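Local coordinates for protein dihydrofolate reductase (Moritella profunda, PDB 3IA4) that reduces 7,8-dihydrofolate to tetrahydrofolate with NADPH, probably a key step of folate metabolism, and here holds NADPH and methotrexate, at residues Ala8-Val14 and Thr115-Thr121; Trp23-Glu28 and Lys148-Tyr153. All coordinates share one frame; numbering follows the deposited sequence.

Contact 1. Residues Ala8-Val14 and Thr115-Thr121; sequences ALANNRV and THIELTT. With NDP (NADPH dihydro-nicotinamide-adenine-dinucleotide phosphate), chain E.
L9 and N11 bind the backbone of 115-121 where two neighbouring parallel strands of the central sheet come to their ends. L9 N donates to T115 O at 2.8 Å, nearly straight at 177°. I117 N returns a bond to L9 O at 2.9 Å. L9 O also takes a water, which the H116 ring meets in its plane at ND1. Beyond this the regular register is lost: an inverse gamma turn centred on E118 brings L119 O round to accept from N11 N at 2.9 Å. The backbone of A8 faces the cofactor instead. A8 N gives to NDP O7N at 2.8 Å, and NDP N7N gives to A8 O along a more bent path of 143°. This pair of bonds holds the nicotinamide carboxamide.

The N11 side chain has CG anti to its carbonyl carbon (chi1 -70°), and this lays the amide across T120. ND2 donates to T120 OG1 at 2.8 Å, close to the amide plane. Another water reaches both N11 OD1 and I117 O. For this water and the one at L9 O, other acceptors compete for the protons. A third water donates to N11 O and accepts from T121 N, 2.8 Å away. Apolar contacts run alongside: A8 CB meets I117 CD1, and A10 CB and V14 CG1 meet T121 CG2.

Strand 111-117 lies between strands 2-9 and 153-160, the latter antiparallel to it. A8 and T115 share the sheet face that meets helix 26-36, where T115 OG1 bonds to E28 OE2. L9 and H116 occupy the other face.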
ATOM      1  N   ALA A   8       2.951   4.661  -1.869  1.00  9.26           N
ATOM      2  CA  ALA A   8       3.910   5.626  -2.426  1.00  9.68           C
ATOM      3  C   ALA A   8       3.104   6.894  -2.824  1.00  8.83           C
ATOM      4  O   ALA A   8       2.143   6.811  -3.591  1.00  8.58           O
ATOM      5  CB  ALA A   8       4.576   5.047  -3.671  1.00 10.22           C
ATOM      6  N   LEU A   9       3.506   8.020  -2.253  1.00  9.25           N
ATOM      7  CA  LEU A   9       2.767   9.310  -2.442  1.00  9.89           C
ATOM      8  C   LEU A   9       3.602  10.298  -3.229  1.00  9.24           C
ATOM      9  O   LEU A   9       4.707  10.647  -2.810  1.00  9.76           O
ATOM     10  CB  LEU A   9       2.478   9.993  -1.126  1.00  9.62           C
ATOM     11  CG  LEU A   9       1.320   9.473  -0.208  1.00 10.90           C
ATOM     12  CD1 LEU A   9       1.459   7.950   0.061  1.00  9.27           C
ATOM     13  CD2 LEU A   9       1.355  10.334   1.110  1.00 10.52           C
ATOM     14  N   ALA A  10       3.049  10.815  -4.312  1.00  9.30           N
ATOM     15  CA  ALA A  10       3.651  12.019  -4.897  1.00 10.93           C
ATOM     16  C   ALA A  10       3.165  13.247  -4.095  1.00 11.65           C
ATOM     17  O   ALA A  10       2.485  13.117  -3.055  1.00 11.03           O
ATOM     18  CB  ALA A  10       3.272  12.106  -6.347  1.00 10.82           C
ATOM     19  N   ASN A  11       3.480  14.456  -4.573  1.00 10.79           N
ATOM     20  CA  ASN A  11       3.073  15.651  -3.830  1.00 13.51           C
ATOM     21  C   ASN A  11       1.545  15.686  -3.677  1.00 10.38           C
ATOM     22  O   ASN A  11       0.826  15.175  -4.538  1.00 10.86           O
ATOM     23  CB  ASN A  11       3.545  16.905  -4.569  1.00 14.12           C
ATOM     24  CG  ASN A  11       5.070  17.075  -4.509  1.00 18.44           C
ATOM     25  OD1 ASN A  11       5.729  16.500  -3.653  1.00 20.14           O
ATOM     26  ND2 ASN A  11       5.621  17.918  -5.391  1.00 18.79           N
ATOM     27  N   ASN A  12       1.090  16.323  -2.586  1.00 11.60           N
ATOM     28  CA  ASN A  12      -0.330  16.514  -2.297  1.00 11.82           C
ATOM     29  C   ASN A  12      -1.009  15.123  -2.128  1.00 11.38           C
ATOM     30  O   ASN A  12      -2.223  15.026  -2.320  1.00 12.38           O
ATOM     31  CB  ASN A  12      -1.001  17.308  -3.432  1.00 13.95           C
ATOM     32  CG  ASN A  12      -0.283  18.602  -3.735  1.00 21.69           C
ATOM     33  OD1 ASN A  12       0.031  19.336  -2.817  1.00 23.44           O
ATOM     34  ND2 ASN A  12       0.099  18.814  -5.023  1.00 20.02           N
ATOM     35  N   ARG A  13      -0.228  14.107  -1.696  1.00 10.21           N
ATOM     36  CA  ARG A  13      -0.747  12.738  -1.403  1.00 10.60           C
ATOM     37  C   ARG A  13      -1.332  12.016  -2.590  1.00  8.13           C
ATOM     38  O   ARG A  13      -2.135  11.102  -2.461  1.00  9.64           O
ATOM     39  CB  ARG A  13      -1.805  12.738  -0.237  1.00  8.96           C
ATOM     40  CG  ARG A  13      -1.344  13.565   0.917  1.00 12.57           C
ATOM     41  CD  ARG A  13      -2.229  13.190   2.186  1.00 10.81           C
ATOM     42  NE  ARG A  13      -3.702  13.397   2.022  1.00 12.18           N
ATOM     43  CZ  ARG A  13      -4.354  14.536   2.259  1.00 14.82           C
ATOM     44  NH1 ARG A  13      -3.693  15.612   2.697  1.00 19.11           N
ATOM     45  NH2 ARG A  13      -5.666  14.598   2.137  1.00 12.93           N
ATOM     46  N   VAL A  14      -0.989  12.464  -3.812  1.00  9.89           N
ATOM     47  CA  VAL A  14      -1.495  11.691  -4.973  1.00  7.35           C
ATOM     48  C   VAL A  14      -0.910  10.268  -5.026  1.00  8.72           C
ATOM     49  O   VAL A  14       0.315  10.084  -4.880  1.00 10.92           O
ATOM     50  CB  VAL A  14      -1.068  12.388  -6.344  1.00  6.90           C
ATOM     51  CG1 VAL A  14      -1.418  11.467  -7.560  1.00  8.94           C
ATOM     52  CG2 VAL A  14      -1.869  13.670  -6.538  1.00  8.77           C
ATOM     53  N   THR A 115       6.480   5.938   1.033  1.00 10.50           N
ATOM     54  CA  THR A 115       7.509   6.473   0.133  1.00 11.07           C
ATOM     55  C   THR A 115       6.998   7.829  -0.344  1.00 14.07           C
ATOM     56  O   THR A 115       5.826   7.937  -0.719  1.00 15.29           O
ATOM     57  CB  THR A 115       7.581   5.542  -1.052  1.00  9.87           C
ATOM     58  OG1 THR A 115       8.091   4.281  -0.586  1.00 11.16           O
ATOM     59  CG2 THR A 115       8.538   6.102  -2.148  1.00 13.19           C
ATOM     60  N   HIS A 116       7.817   8.877  -0.220  1.00  9.78           N
ATOM     61  CA  HIS A 116       7.442  10.163  -0.777  1.00  8.87           C
ATOM     62  C   HIS A 116       8.259  10.384  -2.009  1.00 11.62           C
ATOM     63  O   HIS A 116       9.501  10.359  -1.943  1.00 11.75           O
ATOM     64  CB  HIS A 116       7.766  11.247   0.250  1.00 11.89           C
ATOM     65  CG  HIS A 116       7.044  11.056   1.536  1.00 10.53           C
ATOM     66  ND1 HIS A 116       5.763  11.537   1.737  1.00 14.91           N
ATOM     67  CD2 HIS A 116       7.424  10.474   2.696  1.00 12.94           C
ATOM     68  CE1 HIS A 116       5.381  11.244   2.974  1.00 14.30           C
ATOM     69  NE2 HIS A 116       6.363  10.588   3.568  1.00 15.72           N
ATOM     70  N   ILE A 117       7.555  10.620  -3.131  1.00 10.29           N
ATOM     71  CA  ILE A 117       8.213  10.956  -4.413  1.00 10.15           C
ATOM     72  C   ILE A 117       8.196  12.454  -4.711  1.00 13.70           C
ATOM     73  O   ILE A 117       7.151  13.108  -4.583  1.00 10.76           O
ATOM     74  CB  ILE A 117       7.467  10.202  -5.543  1.00  8.33           C
ATOM     75  CG1 ILE A 117       7.409   8.717  -5.192  1.00 10.68           C
ATOM     76  CG2 ILE A 117       8.134  10.496  -6.926  1.00 10.57           C
ATOM     77  CD1 ILE A 117       6.479   7.896  -6.156  1.00 11.92           C
ATOM     78  N   GLU A 118       9.343  13.029  -5.101  1.00 12.35           N
ATOM     79  CA  GLU A 118       9.376  14.458  -5.357  1.00 12.67           C
ATOM     80  C   GLU A 118       8.852  14.731  -6.754  1.00 15.64           C
ATOM     81  O   GLU A 118       9.637  14.886  -7.716  1.00 16.14           O
ATOM     82  CB  GLU A 118      10.795  15.003  -5.203  1.00 17.05           C
ATOM     83  CG  GLU A 118      11.316  14.892  -3.791  1.00 20.43           C
ATOM     84  CD  GLU A 118      12.691  15.573  -3.616  1.00 26.06           C
ATOM     85  OE1 GLU A 118      13.063  16.435  -4.469  1.00 30.13           O
ATOM     86  OE2 GLU A 118      13.369  15.226  -2.624  1.00 29.00           O
ATOM     87  N   LEU A 119       7.521  14.756  -6.891  1.00 13.09           N
ATOM     88  CA  LEU A 119       6.896  14.923  -8.189  1.00 12.14           C
ATOM     89  C   LEU A 119       5.525  15.552  -7.961  1.00 12.72           C
ATOM     90  O   LEU A 119       4.820  15.124  -7.057  1.00 12.00           O
ATOM     91  CB  LEU A 119       6.718  13.537  -8.819  1.00 12.46           C
ATOM     92  CG  LEU A 119       5.858  13.496 -10.077  1.00 16.69           C
ATOM     93  CD1 LEU A 119       6.502  14.145 -11.280  1.00 16.07           C
ATOM     94  CD2 LEU A 119       5.680  12.026 -10.331  1.00 15.43           C
ATOM     95  N   THR A 120       5.182  16.596  -8.735  1.00 12.45           N
ATOM     96  CA  THR A 120       3.793  17.088  -8.748  1.00 15.24           C
ATOM     97  C   THR A 120       3.119  16.500 -10.013  1.00 14.00           C
ATOM     98  O   THR A 120       3.544  16.747 -11.162  1.00 15.13           O
ATOM     99  CB  THR A 120       3.742  18.590  -8.799  1.00 19.96           C
ATOM    100  OG1 THR A 120       4.327  19.103  -7.594  1.00 21.05           O
ATOM    101  CG2 THR A 120       2.278  19.074  -8.924  1.00 21.77           C
ATOM    102  N   THR A 121       2.111  15.701  -9.789  1.00 10.59           N
ATOM    103  CA  THR A 121       1.434  15.045 -10.908  1.00 14.20           C
ATOM    104  C   THR A 121      -0.066  15.120 -10.630  1.00 16.07           C
ATOM    105  O   THR A 121      -0.477  15.240  -9.469  1.00 17.06           O
ATOM    106  CB  THR A 121       1.972  13.587 -11.093  1.00 16.58           C
ATOM    107  OG1 THR A 121       1.539  13.051 -12.354  1.00 22.04           O
ATOM    108  CG2 THR A 121       1.551  12.688 -10.004  1.00 19.46           C
TER
HETATM  109  PA  NDP E 163      -9.271  -0.001  -4.222  1.00 11.71           P
HETATM  110  O1A NDP E 163      -9.295   0.485  -2.796  1.00 12.52           O
HETATM  111  O2A NDP E 163      -8.070  -0.691  -4.791  1.00 12.37           O
HETATM  112  O5B NDP E 163     -10.552  -0.959  -4.563  1.00 11.41           O
HETATM  113  C5B NDP E 163     -11.861  -0.539  -4.124  1.00 11.27           C
HETATM  114  C4B NDP E 163     -12.776  -1.733  -4.367  1.00 13.33           C
HETATM  115  O4B NDP E 163     -12.562  -2.636  -3.272  1.00 14.51           O
HETATM  116  C3B NDP E 163     -14.262  -1.345  -4.169  1.00 14.88           C
HETATM  117  O3B NDP E 163     -14.785  -0.787  -5.370  1.00 15.25           O
HETATM  118  C2B NDP E 163     -14.917  -2.646  -3.735  1.00 16.38           C
HETATM  119  O2B NDP E 163     -14.905  -3.614  -4.789  1.00 15.77           O
HETATM  120  C1B NDP E 163     -13.841  -3.139  -2.788  1.00 13.11           C
HETATM  121  N9A NDP E 163     -14.050  -2.732  -1.382  1.00 12.61           N
HETATM  122  C8A NDP E 163     -13.655  -1.571  -0.835  1.00 16.73           C
HETATM  123  N7A NDP E 163     -13.910  -1.550   0.489  1.00 17.11           N
HETATM  124  C5A NDP E 163     -14.472  -2.751   0.799  1.00 15.82           C
HETATM  125  C6A NDP E 163     -14.954  -3.432   2.009  1.00 21.11           C
HETATM  126  N6A NDP E 163     -14.964  -2.828   3.242  1.00 17.89           N
HETATM  127  N1A NDP E 163     -15.430  -4.710   1.820  1.00 17.29           N
HETATM  128  C2A NDP E 163     -15.443  -5.371   0.667  1.00 14.90           C
HETATM  129  N3A NDP E 163     -15.017  -4.802  -0.459  1.00 18.10           N
HETATM  130  C4A NDP E 163     -14.529  -3.518  -0.431  1.00 15.18           C
HETATM  131  O3  NDP E 163      -9.681   1.194  -5.234  1.00 11.59           O
HETATM  132  PN  NDP E 163      -9.303   2.745  -5.434  1.00 12.43           P
HETATM  133  O1N NDP E 163      -9.667   3.486  -4.201  1.00 14.03           O
HETATM  134  O2N NDP E 163      -9.870   3.176  -6.737  1.00 14.24           O
HETATM  135  O5D NDP E 163      -7.718   2.737  -5.457  1.00 12.63           O
HETATM  136  C5D NDP E 163      -7.059   2.281  -6.630  1.00 12.17           C
HETATM  137  C4D NDP E 163      -6.053   3.331  -7.089  1.00 12.08           C
HETATM  138  O4D NDP E 163      -4.929   3.396  -6.134  1.00 12.16           O
HETATM  139  C3D NDP E 163      -5.413   3.036  -8.454  1.00 13.06           C
HETATM  140  O3D NDP E 163      -5.200   4.282  -9.143  1.00 15.61           O
HETATM  141  C2D NDP E 163      -4.045   2.448  -8.105  1.00 10.49           C
HETATM  142  O2D NDP E 163      -3.045   2.618  -9.140  1.00 14.26           O
HETATM  143  C1D NDP E 163      -3.708   3.266  -6.889  1.00 12.10           C
HETATM  144  N1N NDP E 163      -2.759   2.658  -5.963  1.00 13.82           N
HETATM  145  C2N NDP E 163      -1.675   3.363  -5.635  1.00 12.02           C
HETATM  146  C3N NDP E 163      -0.813   2.883  -4.681  1.00 10.14           C
HETATM  147  C7N NDP E 163       0.400   3.696  -4.354  1.00 10.00           C
HETATM  148  O7N NDP E 163       1.082   3.347  -3.412  1.00 10.91           O
HETATM  149  N7N NDP E 163       0.679   4.842  -4.983  1.00 10.06           N
HETATM  150  C4N NDP E 163      -0.972   1.554  -3.959  1.00 12.05           C
HETATM  151  C5N NDP E 163      -2.226   0.950  -4.373  1.00  8.88           C
HETATM  152  C6N NDP E 163      -3.023   1.477  -5.360  1.00 14.82           C
HETATM  153  P2B NDP E 163     -16.283  -4.318  -5.282  1.00 15.16           P
HETATM  154  O1X NDP E 163     -15.788  -5.438  -6.087  1.00 16.31           O
HETATM  155  O2X NDP E 163     -17.012  -4.606  -4.015  1.00 14.37           O
HETATM  156  O3X NDP E 163     -17.030  -3.236  -6.013  1.00 19.52           O
HETATM  157  O   HOH W   1       4.732  12.814  -0.669  1.00 15.58           O
HETATM  158  O   HOH W   2       1.250  15.518  -7.101  1.00 17.03           O
HETATM  159  O   HOH W   3       6.217  14.331  -2.124  1.00 19.94           O
HETATM  160  O   HOH W   4      -1.187  17.296  -7.309  1.00 19.14           O
HETATM  161  O   HOH W   5       2.810  20.520  -5.936  1.00 34.65           O

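Contact 2. Residues Trp23-Glu28 and Lys148-Tyr153; sequences WHLPAE and KNPHNY. With MTX (methotrexate), chain F.
The N-terminal turn of helix 26-36, which brings E28 to the methotrexate pocket, packs here on the loop leading into strand 153-160. N149 OD1 accepts a hydrogen bond from A27 N at 2.9 Å, in the carbonyl plane and on a lone pair. N149 ND2 donates to D146, so both ends of the amide are held and its rotation is fixed. L25 crosses N149 at about a right angle. Its CG is anti to the backbone N (chi1 -150°), which turns the side chain toward the loop: CD1 lies 3.5 Å from N149 CB, and CD2 lies 3.8 Å from Y153 CD1. Y153 OH comes 3.1 Å from A27 CB and shares a water with A27 O. Another water joins H24 N to H151 NE2. An alanine in place of N149 would remove the acceptor and is likely to leave the A27 N-H without its mate and the helix start less tied to the loop. One direct hydrogen bond, two water bridges and apolar packing join the helix start and the residues before it to the loop, and probably help to position E28, whose OE2 accepts a hydrogen bond from MTX NA2 at 2.7 Å.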
ATOM      1  N   TRP A  23       3.566   7.597 -12.701  1.00 13.35           N
ATOM      2  CA  TRP A  23       5.002   7.890 -12.738  1.00 11.91           C
ATOM      3  C   TRP A  23       5.710   6.628 -13.172  1.00 15.75           C
ATOM      4  O   TRP A  23       5.163   5.530 -13.101  1.00 15.61           O
ATOM      5  CB  TRP A  23       5.571   8.326 -11.371  1.00 14.64           C
ATOM      6  CG  TRP A  23       5.194   7.461 -10.186  1.00 15.73           C
ATOM      7  CD1 TRP A  23       5.701   6.229  -9.846  1.00 16.11           C
ATOM      8  CD2 TRP A  23       4.168   7.749  -9.234  1.00 13.46           C
ATOM      9  NE1 TRP A  23       5.095   5.763  -8.667  1.00 13.77           N
ATOM     10  CE2 TRP A  23       4.137   6.676  -8.300  1.00 13.21           C
ATOM     11  CE3 TRP A  23       3.292   8.855  -9.053  1.00 16.28           C
ATOM     12  CZ2 TRP A  23       3.251   6.649  -7.213  1.00 12.56           C
ATOM     13  CZ3 TRP A  23       2.389   8.819  -7.968  1.00 14.20           C
ATOM     14  CH2 TRP A  23       2.398   7.740  -7.052  1.00 12.49           C
ATOM     15  N   HIS A  24       6.938   6.813 -13.652  1.00 13.32           N
ATOM     16  CA  HIS A  24       7.833   5.690 -13.978  1.00 14.91           C
ATOM     17  C   HIS A  24       8.925   5.642 -12.916  1.00 17.49           C
ATOM     18  O   HIS A  24       9.720   6.572 -12.820  1.00 15.89           O
ATOM     19  CB  HIS A  24       8.480   5.920 -15.366  1.00 18.76           C
ATOM     20  CG  HIS A  24       9.339   4.762 -15.807  1.00 16.80           C
ATOM     21  ND1 HIS A  24      10.717   4.791 -15.767  1.00 21.68           N
ATOM     22  CD2 HIS A  24       8.998   3.517 -16.201  1.00 21.28           C
ATOM     23  CE1 HIS A  24      11.195   3.611 -16.135  1.00 17.87           C
ATOM     24  NE2 HIS A  24      10.169   2.826 -16.418  1.00 24.43           N
ATOM     25  N   LEU A  25       8.961   4.590 -12.090  1.00 13.04           N
ATOM     26  CA  LEU A  25       9.903   4.524 -11.000  1.00 11.92           C
ATOM     27  C   LEU A  25      10.096   3.058 -10.585  1.00 17.65           C
ATOM     28  O   LEU A  25       9.651   2.608  -9.537  1.00 15.74           O
ATOM     29  CB  LEU A  25       9.327   5.393  -9.813  1.00 15.07           C
ATOM     30  CG  LEU A  25      10.310   6.057  -8.869  1.00 19.58           C
ATOM     31  CD1 LEU A  25      11.385   6.938  -9.616  1.00 16.09           C
ATOM     32  CD2 LEU A  25       9.561   6.872  -7.752  1.00 19.31           C
ATOM     33  N   PRO A  26      10.747   2.264 -11.445  1.00 13.92           N
ATOM     34  CA  PRO A  26      10.834   0.825 -11.232  1.00 15.28           C
ATOM     35  C   PRO A  26      11.479   0.458  -9.916  1.00 18.48           C
ATOM     36  O   PRO A  26      11.110  -0.564  -9.337  1.00 18.07           O
ATOM     37  CB  PRO A  26      11.777   0.345 -12.362  1.00 19.32           C
ATOM     38  CG  PRO A  26      12.198   1.588 -13.114  1.00 18.79           C
ATOM     39  CD  PRO A  26      11.351   2.732 -12.698  1.00 16.98           C
ATOM     40  N   ALA A  27      12.466   1.221  -9.452  1.00 15.47           N
ATOM     41  CA  ALA A  27      13.120   0.852  -8.211  1.00 17.38           C
ATOM     42  C   ALA A  27      12.202   0.883  -7.010  1.00 16.13           C
ATOM     43  O   ALA A  27      12.477   0.236  -5.990  1.00 17.98           O
ATOM     44  CB  ALA A  27      14.328   1.795  -7.918  1.00 20.67           C
ATOM     45  N   GLU A  28      11.180   1.731  -7.066  1.00 13.89           N
ATOM     46  CA  GLU A  28      10.237   1.848  -5.962  1.00 15.74           C
ATOM     47  C   GLU A  28       9.491   0.527  -5.779  1.00 15.97           C
ATOM     48  O   GLU A  28       9.108   0.190  -4.661  1.00 16.54           O
ATOM     49  CB  GLU A  28       9.240   2.959  -6.207  1.00 15.74           C
ATOM     50  CG  GLU A  28       8.794   3.619  -4.916  1.00 14.62           C
ATOM     51  CD  GLU A  28       7.687   2.867  -4.165  1.00 16.98           C
ATOM     52  OE1 GLU A  28       6.787   2.342  -4.844  1.00 16.76           O
ATOM     53  OE2 GLU A  28       7.725   2.820  -2.904  1.00 14.15           O
ATOM     54  N   LYS A 148      17.728   5.102 -14.033  1.00 18.57           N
ATOM     55  CA  LYS A 148      16.543   4.263 -14.254  1.00 16.32           C
ATOM     56  C   LYS A 148      15.288   4.842 -13.565  1.00 15.98           C
ATOM     57  O   LYS A 148      14.178   4.413 -13.820  1.00 16.38           O
ATOM     58  CB  LYS A 148      16.771   2.819 -13.768  1.00 21.56           C
ATOM     59  CG  LYS A 148      17.432   1.952 -14.851  1.00 24.20           C
ATOM     60  CD  LYS A 148      17.487   0.463 -14.445  1.00 32.07           C
ATOM     61  CE  LYS A 148      16.080  -0.129 -14.153  1.00 32.52           C
ATOM     62  NZ  LYS A 148      14.942   0.309 -15.055  1.00 33.08           N
ATOM     63  N   ASN A 149      15.510   5.835 -12.722  1.00 16.63           N
ATOM     64  CA  ASN A 149      14.455   6.378 -11.854  1.00 16.22           C
ATOM     65  C   ASN A 149      14.609   7.875 -11.849  1.00 15.35           C
ATOM     66  O   ASN A 149      15.499   8.391 -11.205  1.00 16.87           O
ATOM     67  CB  ASN A 149      14.655   5.830 -10.430  1.00 16.96           C
ATOM     68  CG  ASN A 149      14.482   4.365 -10.366  1.00 16.76           C
ATOM     69  OD1 ASN A 149      13.330   3.858 -10.246  1.00 16.47           O
ATOM     70  ND2 ASN A 149      15.609   3.628 -10.508  1.00 18.59           N
ATOM     71  N   PRO A 150      13.704   8.593 -12.538  1.00 13.28           N
ATOM     72  CA  PRO A 150      13.887  10.013 -12.833  1.00 16.40           C
ATOM     73  C   PRO A 150      13.532  10.978 -11.700  1.00 15.40           C
ATOM     74  O   PRO A 150      13.755  12.157 -11.868  1.00 16.73           O
ATOM     75  CB  PRO A 150      12.926  10.262 -13.996  1.00 18.46           C
ATOM     76  CG  PRO A 150      11.879   9.106 -13.912  1.00 17.96           C
ATOM     77  CD  PRO A 150      12.554   7.971 -13.253  1.00 15.68           C
ATOM     78  N   HIS A 151      12.983  10.508 -10.595  1.00 13.57           N
ATOM     79  CA  HIS A 151      12.590  11.399  -9.519  1.00 14.39           C
ATOM     80  C   HIS A 151      13.253  10.971  -8.245  1.00 14.18           C
ATOM     81  O   HIS A 151      13.384   9.779  -8.002  1.00 12.49           O
ATOM     82  CB  HIS A 151      11.037  11.258  -9.290  1.00 14.53           C
ATOM     83  CG  HIS A 151      10.257  11.306 -10.563  1.00 15.86           C
ATOM     84  ND1 HIS A 151      10.286  12.403 -11.391  1.00 17.14           N
ATOM     85  CD2 HIS A 151       9.419  10.411 -11.151  1.00 15.32           C
ATOM     86  CE1 HIS A 151       9.538  12.173 -12.461  1.00 16.94           C
ATOM     87  NE2 HIS A 151       8.992  10.976 -12.337  1.00 15.95           N
ATOM     88  N   ASN A 152      13.619  11.938  -7.400  1.00 11.00           N
ATOM     89  CA  ASN A 152      14.061  11.631  -6.068  1.00 14.49           C
ATOM     90  C   ASN A 152      12.892  11.034  -5.275  1.00 13.52           C
ATOM     91  O   ASN A 152      11.763  11.472  -5.428  1.00 15.55           O
ATOM     92  CB  ASN A 152      14.445  12.918  -5.366  1.00 15.12           C
ATOM     93  CG  ASN A 152      15.656  13.603  -5.996  1.00 22.48           C
ATOM     94  OD1 ASN A 152      16.516  12.945  -6.503  1.00 19.22           O
ATOM     95  ND2 ASN A 152      15.706  14.935  -5.954  1.00 25.83           N
ATOM     96  N   TYR A 153      13.193  10.082  -4.422  1.00 12.14           N
ATOM     97  CA  TYR A 153      12.154   9.569  -3.487  1.00 10.44           C
ATOM     98  C   TYR A 153      12.773   9.154  -2.193  1.00 14.94           C
ATOM     99  O   TYR A 153      14.006   9.089  -2.082  1.00 15.33           O
ATOM    100  CB  TYR A 153      11.282   8.477  -4.128  1.00 11.47           C
ATOM    101  CG  TYR A 153      12.040   7.199  -4.491  1.00 15.45           C
ATOM    102  CD1 TYR A 153      12.779   7.118  -5.661  1.00 16.88           C
ATOM    103  CD2 TYR A 153      12.018   6.110  -3.639  1.00 16.92           C
ATOM    104  CE1 TYR A 153      13.501   5.923  -5.978  1.00 22.89           C
ATOM    105  CE2 TYR A 153      12.699   4.915  -3.952  1.00 18.90           C
ATOM    106  CZ  TYR A 153      13.428   4.843  -5.117  1.00 22.51           C
ATOM    107  OH  TYR A 153      14.110   3.659  -5.407  1.00 28.70           O
TER
HETATM  108  N1  MTX F 164       4.650   1.204  -3.678  1.00 10.81           N
HETATM  109  C2  MTX F 164       4.474   1.377  -2.351  1.00  8.12           C
HETATM  110  NA2 MTX F 164       5.458   1.997  -1.673  1.00  9.73           N
HETATM  111  N3  MTX F 164       3.345   0.925  -1.728  1.00  8.82           N
HETATM  112  C4  MTX F 164       2.366   0.274  -2.427  1.00  8.50           C
HETATM  113  NA4 MTX F 164       1.286  -0.107  -1.789  1.00  8.39           N
HETATM  114  C4A MTX F 164       2.551   0.063  -3.757  1.00 11.14           C
HETATM  115  N5  MTX F 164       1.596  -0.632  -4.463  1.00 12.63           N
HETATM  116  C6  MTX F 164       1.782  -0.828  -5.808  1.00 16.12           C
HETATM  117  C7  MTX F 164       2.918  -0.388  -6.486  1.00 16.40           C
HETATM  118  N8  MTX F 164       3.902   0.294  -5.756  1.00 16.22           N
HETATM  119  C8A MTX F 164       3.690   0.514  -4.399  1.00 12.62           C
HETATM  120  C9  MTX F 164       0.680  -1.573  -6.551  1.00 18.05           C
HETATM  121  N10 MTX F 164       1.069  -1.992  -7.897  1.00 17.16           N
HETATM  122  CM  MTX F 164       0.350  -1.349  -9.024  1.00 23.53           C
HETATM  123  C11 MTX F 164       3.965  -4.968  -8.563  1.00 17.48           C
HETATM  124  C12 MTX F 164       3.353  -4.338  -9.639  1.00 20.13           C
HETATM  125  C13 MTX F 164       2.391  -3.371  -9.430  1.00 20.34           C
HETATM  126  C14 MTX F 164       2.058  -3.002  -8.127  1.00 19.97           C
HETATM  127  C15 MTX F 164       2.706  -3.634  -7.068  1.00 18.40           C
HETATM  128  C16 MTX F 164       3.592  -4.661  -7.254  1.00 20.82           C
HETATM  129  C   MTX F 164       5.035  -5.960  -8.722  1.00 24.75           C
HETATM  130  O   MTX F 164       5.143  -6.729  -9.871  1.00 24.98           O
HETATM  131  N   MTX F 164       5.911  -6.034  -7.723  1.00 21.90           N
HETATM  132  CA  MTX F 164       6.936  -7.033  -7.620  1.00 23.72           C
HETATM  133  CT  MTX F 164       6.865  -7.678  -6.253  1.00 21.41           C
HETATM  134  O1  MTX F 164       6.433  -7.000  -5.273  1.00 19.03           O
HETATM  135  O2  MTX F 164       7.268  -8.859  -6.110  1.00 21.97           O
HETATM  136  CB  MTX F 164       8.342  -6.437  -7.767  1.00 24.85           C
HETATM  137  CG  MTX F 164       8.539  -5.800  -9.142  1.00 27.56           C
HETATM  138  CD  MTX F 164       8.549  -6.796 -10.306  1.00 34.36           C
HETATM  139  OE1 MTX F 164       8.738  -6.407 -11.496  1.00 40.21           O
HETATM  140  OE2 MTX F 164       8.370  -8.018 -10.121  1.00 35.22           O
HETATM  141  O   HOH W   6       7.510   9.506 -14.343  1.00 17.05           O
HETATM  142  O   HOH W   7      14.157   1.567  -3.899  1.00 31.69           O

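In the fold
From the N terminus, the end of strand 2-9 and the loop after it supply the first half of contact 1. The chain then enters 23-28, the first half of contact 2. Contact 1 closes at 115-121, after 100 intervening residues. Contact 2 closes later, at 148-153, after 119. The segments alternate, so the two closures cross. Contact 1 joins two central strands and the loops that follow them, beside the nicotinamide. Contact 2 ties the start of helix 26-36 to the loop before strand 153-160. The two touch: E118 N probably bonds to N152 O at 2.9 Å, and I117 CD1 packs against W23 CE2 at 3.4 Å. Together they join sheet, helix and loop beside the two ligands.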